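Long-range contact in CurM Sulfotransferase (Moorea producta, PDB 4GBM), which probably transfers a sulfuryl group from PAPS to an intermediate of curacin biosynthesis, activating it for later steps, and here holds the spent cofactor PAP: residues E171-M176 with Y190-Q195. The protein carries 2 engineered substitutions. Residues are numbered along the deposited sequence; the frame is centred on the assembly and turned at random.
With A3P (adenosine-3'-5'-diphosphate), chain G.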
loop_
_atom_site.group_PDB
_atom_site.type_symbol
_atom_site.label_atom_id
_atom_site.label_comp_id
_atom_site.label_asym_id
_atom_site.label_seq_id
_atom_site.Cartn_x
_atom_site.Cartn_y
_atom_site.Cartn_z
ATOM N N GLU A 171 -1.499 -15.833 -9.017
ATOM C CA GLU A 171 -2.681 -16.640 -8.719
ATOM C C GLU A 171 -3.773 -15.774 -8.099
ATOM O O GLU A 171 -4.949 -15.887 -8.462
ATOM C CB GLU A 171 -2.311 -17.794 -7.780
ATOM C CG GLU A 171 -3.436 -18.793 -7.501
ATOM C CD GLU A 171 -4.381 -18.366 -6.379
ATOM O OE1 GLU A 171 -3.981 -17.564 -5.519
ATOM O OE2 GLU A 171 -5.537 -18.844 -6.362
ATOM N N SER A 172 -3.377 -14.892 -7.182
ATOM C CA SER A 172 -4.332 -14.036 -6.494
ATOM C C SER A 172 -4.960 -13.016 -7.451
ATOM O O SER A 172 -6.177 -12.856 -7.488
ATOM C CB SER A 172 -3.642 -13.318 -5.325
ATOM O OG SER A 172 -4.527 -12.402 -4.709
ATOM N N PHE A 173 -4.123 -12.336 -8.229
ATOM C CA PHE A 173 -4.587 -11.325 -9.179
ATOM C C PHE A 173 -5.626 -11.899 -10.161
ATOM O O PHE A 173 -6.676 -11.291 -10.404
ATOM C CB PHE A 173 -3.369 -10.756 -9.914
ATOM C CG PHE A 173 -3.659 -9.549 -10.768
ATOM C CD1 PHE A 173 -4.195 -9.699 -12.044
ATOM C CD2 PHE A 173 -3.360 -8.270 -10.308
ATOM C CE1 PHE A 173 -4.441 -8.595 -12.848
ATOM C CE2 PHE A 173 -3.602 -7.143 -11.116
ATOM C CZ PHE A 173 -4.144 -7.318 -12.389
ATOM N N VAL A 174 -5.335 -13.080 -10.696
ATOM C CA VAL A 174 -6.227 -13.766 -11.632
ATOM C C VAL A 174 -7.522 -14.207 -10.940
ATOM O O VAL A 174 -8.618 -13.992 -11.471
ATOM C CB VAL A 174 -5.497 -14.951 -12.321
ATOM C CG1 VAL A 174 -6.460 -15.811 -13.139
ATOM C CG2 VAL A 174 -4.389 -14.422 -13.241
ATOM N N ARG A 175 -7.393 -14.795 -9.750
ATOM C CA ARG A 175 -8.552 -15.235 -8.961
ATOM C C ARG A 175 -9.509 -14.076 -8.662
ATOM O O ARG A 175 -10.743 -14.248 -8.691
ATOM C CB ARG A 175 -8.085 -15.902 -7.659
ATOM C CG ARG A 175 -9.214 -16.243 -6.666
ATOM C CD ARG A 175 -8.793 -17.244 -5.574
ATOM N NE ARG A 175 -7.425 -17.032 -5.092
ATOM C CZ ARG A 175 -7.050 -16.043 -4.283
ATOM N NH1 ARG A 175 -5.774 -15.931 -3.930
ATOM N NH2 ARG A 175 -7.943 -15.156 -3.840
ATOM N N MET A 176 -8.936 -12.905 -8.386
ATOM C CA MET A 176 -9.709 -11.711 -8.035
ATOM C C MET A 176 -10.224 -10.955 -9.259
ATOM O O MET A 176 -10.931 -9.953 -9.126
ATOM C CB MET A 176 -8.889 -10.790 -7.120
ATOM C CG MET A 176 -8.546 -11.416 -5.763
ATOM S SD MET A 176 -9.994 -11.937 -4.831
ATOM C CE MET A 176 -10.753 -10.355 -4.467
ATOM N N TYR A 190 -3.276 -14.388 -16.993
ATOM C CA TYR A 190 -2.050 -14.783 -16.320
ATOM C C TYR A 190 -0.874 -13.917 -16.747
ATOM O O TYR A 190 -0.050 -13.542 -15.911
ATOM C CB TYR A 190 -1.760 -16.268 -16.546
ATOM C CG TYR A 190 -2.734 -17.158 -15.809
ATOM C CD1 TYR A 190 -2.507 -17.520 -14.481
ATOM C CD2 TYR A 190 -3.888 -17.625 -16.438
ATOM C CE1 TYR A 190 -3.412 -18.340 -13.795
ATOM C CE2 TYR A 190 -4.792 -18.435 -15.766
ATOM C CZ TYR A 190 -4.547 -18.789 -14.451
ATOM O OH TYR A 190 -5.450 -19.598 -13.798
ATOM N N ARG A 191 -0.803 -13.591 -18.039
ATOM C CA ARG A 191 0.261 -12.716 -18.531
ATOM C C ARG A 191 0.064 -11.273 -18.072
ATOM O O ARG A 191 1.040 -10.575 -17.784
ATOM C CB ARG A 191 0.398 -12.811 -20.050
ATOM C CG ARG A 191 0.923 -14.167 -20.533
ATOM C CD ARG A 191 2.340 -14.465 -20.005
ATOM N NE ARG A 191 2.991 -15.503 -20.809
ATOM C CZ ARG A 191 3.961 -16.310 -20.383
ATOM N NH1 ARG A 191 4.422 -16.229 -19.136
ATOM N NH2 ARG A 191 4.466 -17.215 -21.221
ATOM N N VAL A 192 -1.192 -10.830 -18.007
ATOM C CA VAL A 192 -1.504 -9.490 -17.489
ATOM C C VAL A 192 -1.060 -9.381 -16.031
ATOM O O VAL A 192 -0.400 -8.404 -15.651
ATOM C CB VAL A 192 -3.015 -9.131 -17.639
ATOM C CG1 VAL A 192 -3.334 -7.824 -16.931
ATOM C CG2 VAL A 192 -3.389 -9.019 -19.115
ATOM N N ALA A 193 -1.405 -10.393 -15.228
ATOM C CA ALA A 193 -1.009 -10.445 -13.820
ATOM C C ALA A 193 0.507 -10.439 -13.667
ATOM O O ALA A 193 1.054 -9.731 -12.819
ATOM C CB ALA A 193 -1.611 -11.673 -13.123
ATOM N N GLU A 194 1.179 -11.220 -14.509
ATOM C CA GLU A 194 2.633 -11.308 -14.493
ATOM C C GLU A 194 3.258 -9.951 -14.814
ATOM O O GLU A 194 4.206 -9.527 -14.144
ATOM C CB GLU A 194 3.104 -12.359 -15.498
ATOM C CG GLU A 194 4.610 -12.545 -15.531
ATOM C CD GLU A 194 5.048 -13.602 -16.523
ATOM O OE1 GLU A 194 6.239 -13.610 -16.868
ATOM O OE2 GLU A 194 4.207 -14.423 -16.951
ATOM N N GLN A 195 2.714 -9.274 -15.821
ATOM C CA GLN A 195 3.214 -7.953 -16.206
ATOM C C GLN A 195 3.033 -6.946 -15.066
ATOM O O GLN A 195 3.907 -6.111 -14.831
ATOM C CB GLN A 195 2.529 -7.467 -17.486
ATOM C CG GLN A 195 2.962 -6.084 -17.947
ATOM C CD GLN A 195 2.312 -5.679 -19.255
ATOM O OE1 GLN A 195 2.602 -6.248 -20.310
ATOM N NE2 GLN A 195 1.432 -4.685 -19.194
HETATM P P1 A3P G . -5.696 -13.241 -1.418
HETATM O O1P A3P G . -6.212 -13.026 -2.818
HETATM O O2P A3P G . -6.753 -13.070 -0.356
HETATM O O3P A3P G . -4.858 -14.480 -1.282
HETATM P P2 A3P G . -2.956 -6.600 -0.769
HETATM O O4P A3P G . -1.593 -6.084 -1.104
HETATM O O5P A3P G . -3.960 -6.556 -1.887
HETATM O O6P A3P G . -3.485 -6.060 0.533
HETATM O "O5'" A3P G . -2.741 -8.186 -0.534
HETATM C "C5'" A3P G . -3.887 -9.036 -0.416
HETATM C "C4'" A3P G . -3.376 -10.380 0.044
HETATM O "O4'" A3P G . -2.948 -10.268 1.407
HETATM C "C3'" A3P G . -4.464 -11.435 0.085
HETATM O "O3'" A3P G . -4.664 -11.999 -1.220
HETATM C "C2'" A3P G . -3.890 -12.410 1.107
HETATM O "O2'" A3P G . -3.050 -13.379 0.475
HETATM C "C1'" A3P G . -3.030 -11.546 2.024
HETATM N N9 A3P G . -3.678 -11.401 3.353
HETATM C C8 A3P G . -4.774 -10.678 3.665
HETATM N N7 A3P G . -5.094 -10.810 4.980
HETATM C C5 A3P G . -4.179 -11.643 5.518
HETATM C C6 A3P G . -3.907 -12.218 6.857
HETATM N N6 A3P G . -4.705 -11.902 7.906
HETATM N N1 A3P G . -2.838 -13.050 6.979
HETATM C C2 A3P G . -2.029 -13.355 5.939
HETATM N N3 A3P G . -2.218 -12.860 4.698
HETATM C C4 A3P G . -3.249 -12.020 4.451
#
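V174 sets its CG1 methyl over one face of the Y190 ring, 4.1 Å from the centroid and displaced toward the rim, a CH-pi contact in which the flat phenol ring offers a broad face to a branched aliphatic group. With CG1 anti to the backbone N (chi1 171°), the other methyl, CG2, falls between the Y190 ring and the A193 methyl, 3.9 Å from A193 CB. A193 in turn places its CA over a face of the F173 ring, a second CH-pi contact, while its CB abuts F173 CD1 at 3.4 Å. A side chain no larger than methyl fits where the axes of 171-175 and 190-195 approach to 8.9 Å, crossing at 127°. The large flat ring of F173 spans A193 and V192 together, V192 CG1 meeting it obliquely. No hydrogen bond joins 171-176 to 190-195; the join is apolar. In this sulfotransferase fold, a parallel sheet flanked by helices, helix 166-175 follows strand 158-163, and packing against helix 189-208 backs the side remote from the nucleotide. Its other side binds the 3'-phosphate of A3P, where S172 OG, small enough to come close, donates a 2.6 Å hydrogen bond to A3P O1P and also bonds R42. R175, bent at chi3, reaches O1P with NH1 and NH2, the latter at 2.9 Å, and O3P with NH1, while NE and NH1 grip the E171 carboxylate side-on, NE to OE2 at 2.9 Å and 167°. This pairing fixes the guanidinium's rotation as its edge turns to the phosphate. A methionine in place of R175 would probably leave the phosphate short of positive charge and the E171 carboxylate without its mate.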